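Local structure of enterochelin esterase (Salmonella enterica subsp. enterica serovar Typhimurium, 3MGA) at residues L310-S315 and V346-V351. The protein probably hydrolyses the ester bonds of ferric enterobactin, the iron-loaded siderophore, so that its iron can be released inside the cell. Sequence-based numbering, arbitrary orientation.
Sequences LSQSGS and VLEAGV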
loop_
_atom_site.group_PDB
_atom_site.type_symbol
_atom_site.label_atom_id
_atom_site.label_comp_id
_atom_site.label_asym_id
_atom_site.label_seq_id
_atom_site.Cartn_x
_atom_site.Cartn_y
_atom_site.Cartn_z
ATOM N N LEU A 310 5.525 5.158 -10.979
ATOM C CA LEU A 310 5.337 5.342 -9.558
ATOM C C LEU A 310 5.282 3.953 -8.922
ATOM O O LEU A 310 4.248 3.275 -8.962
ATOM C CB LEU A 310 4.077 6.155 -9.257
ATOM C CG LEU A 310 3.696 6.301 -7.768
ATOM C CD1 LEU A 310 4.904 6.648 -6.912
ATOM C CD2 LEU A 310 2.563 7.329 -7.569
ATOM N N SER A 311 6.416 3.524 -8.374
ATOM C CA SER A 311 6.511 2.239 -7.709
ATOM C C SER A 311 6.585 2.410 -6.199
ATOM O O SER A 311 7.518 3.035 -5.678
ATOM C CB SER A 311 7.728 1.462 -8.175
ATOM O OG SER A 311 7.838 0.247 -7.440
ATOM N N GLN A 312 5.596 1.850 -5.510
ATOM C CA GLN A 312 5.527 1.903 -4.056
ATOM C C GLN A 312 5.732 0.470 -3.575
ATOM O O GLN A 312 5.014 -0.433 -4.007
ATOM C CB GLN A 312 4.162 2.426 -3.594
ATOM C CG GLN A 312 3.709 3.694 -4.313
ATOM C CD GLN A 312 2.430 4.285 -3.751
ATOM O OE1 GLN A 312 1.419 4.341 -4.438
ATOM N NE2 GLN A 312 2.462 4.693 -2.484
ATOM N N SER A 313 6.724 0.264 -2.707
ATOM C CA SER A 313 7.050 -1.071 -2.181
ATOM C C SER A 313 7.197 -2.096 -3.308
ATOM O O SER A 313 6.735 -3.233 -3.200
ATOM C CB SER A 313 5.997 -1.533 -1.174
ATOM O OG SER A 313 5.981 -0.697 -0.042
ATOM N N GLY A 314 7.851 -1.682 -4.386
ATOM C CA GLY A 314 8.046 -2.545 -5.549
ATOM C C GLY A 314 8.652 -3.894 -5.221
ATOM O O GLY A 314 9.641 -3.987 -4.494
ATOM N N SER A 315 8.043 -4.949 -5.759
ATOM C CA SER A 315 8.512 -6.311 -5.531
ATOM C C SER A 315 9.677 -6.626 -6.467
ATOM O O SER A 315 9.580 -7.504 -7.320
ATOM C CB SER A 315 7.370 -7.296 -5.748
ATOM O OG SER A 315 6.307 -7.025 -4.850
ATOM N N VAL A 346 9.450 7.587 -9.556
ATOM C CA VAL A 346 9.291 7.764 -8.128
ATOM C C VAL A 346 9.431 6.344 -7.592
ATOM O O VAL A 346 8.691 5.439 -7.988
ATOM C CB VAL A 346 7.929 8.348 -7.740
ATOM C CG1 VAL A 346 7.730 8.261 -6.217
ATOM C CG2 VAL A 346 7.799 9.784 -8.229
ATOM N N LEU A 347 10.407 6.140 -6.723
ATOM C CA LEU A 347 10.669 4.827 -6.195
ATOM C C LEU A 347 10.535 4.932 -4.685
ATOM O O LEU A 347 11.359 5.545 -4.011
ATOM C CB LEU A 347 12.063 4.388 -6.650
ATOM C CG LEU A 347 12.426 2.909 -6.646
ATOM C CD1 LEU A 347 11.430 2.107 -7.467
ATOM C CD2 LEU A 347 13.838 2.735 -7.189
ATOM N N GLU A 348 9.440 4.378 -4.172
ATOM C CA GLU A 348 9.139 4.420 -2.753
ATOM C C GLU A 348 9.179 3.043 -2.114
ATOM O O GLU A 348 8.806 2.044 -2.735
ATOM C CB GLU A 348 7.764 5.046 -2.539
ATOM C CG GLU A 348 7.197 4.847 -1.139
ATOM C CD GLU A 348 5.771 5.316 -1.031
ATOM O OE1 GLU A 348 5.503 6.471 -1.436
ATOM O OE2 GLU A 348 4.925 4.538 -0.524
ATOM N N ALA A 349 9.625 3.015 -0.862
ATOM C CA ALA A 349 9.722 1.790 -0.071
ATOM C C ALA A 349 9.868 2.169 1.397
ATOM O O ALA A 349 10.454 3.204 1.720
ATOM C CB ALA A 349 10.891 0.956 -0.523
ATOM N N GLY A 350 9.321 1.341 2.281
ATOM C CA GLY A 350 9.363 1.611 3.710
ATOM C C GLY A 350 10.482 0.880 4.428
ATOM O O GLY A 350 10.881 -0.203 4.017
ATOM N N VAL A 351 10.977 1.483 5.512
ATOM C CA VAL A 351 12.050 0.905 6.315
ATOM C C VAL A 351 11.545 -0.279 7.148
ATOM O O VAL A 351 12.347 -1.035 7.705
ATOM C CB VAL A 351 12.726 1.963 7.234
ATOM C CG1 VAL A 351 13.442 3.007 6.403
ATOM C CG2 VAL A 351 11.709 2.630 8.185
HETATM O O HOH W 1 9.068 0.750 -5.138
HETATM O O HOH W 2 6.307 2.243 0.346
#
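Ser311 and Glu348 join two neighbouring parallel strands through their backbones. Ser311 N donates to Val346 O at 3.0 Å, and Glu348 N donates to Ser311 O at 2.8 Å. Beyond the end of strand 308-312, Ser313 N reaches Glu348 O at 2.7 Å. This last bond is more bent, and the donor sits above the carbonyl plane. Water 1 also hydrogen-bonds Glu348 O. It accepts from Gly314 N and hydrogen-bonds Ser311 OG, so it links Ser311 and the turn after strand 308-312 to strand 344-350.

The polar side-chain contact pairs Gln312 with Glu348. Gln312 NE2 gives a straight bond to Glu348 OE2 at 3.2 Å. The acceptor lies in the amide plane, but the carboxylate is met from above its own plane, and the two planes stand 84° apart. A second bond, from NE2 to Trp388 O, helps hold the amide in place. Water 2 donates to both Glu348 OE2 and Ser313 OG. Ser313 OG also hydrogen-bonds Glu353 OE1 and Trp388 NE1.

Side chains also touch on both faces of the sheet. The apolar pair Leu310 and Val346 run side by side on the Gln312 face, with Leu310 CD1 3.3 Å from Val346 CG1. Both pack on Leu399 of helix 385-399. On the other face, Leu347 CD1 comes within 3.8 Å of Ser311 CB. With chi1 at -160° and chi2 at 55°, the end of Leu347 swings back toward strand 308-312.

The strands belong to a beta-alpha-beta unit with helix 328-335, in the central sheet of an alpha/beta-hydrolase fold. Ser315 OG hydrogen-bonds Ser289 OG, the probable nucleophile of a GxSxG elbow, placing the turn beside the likely active site.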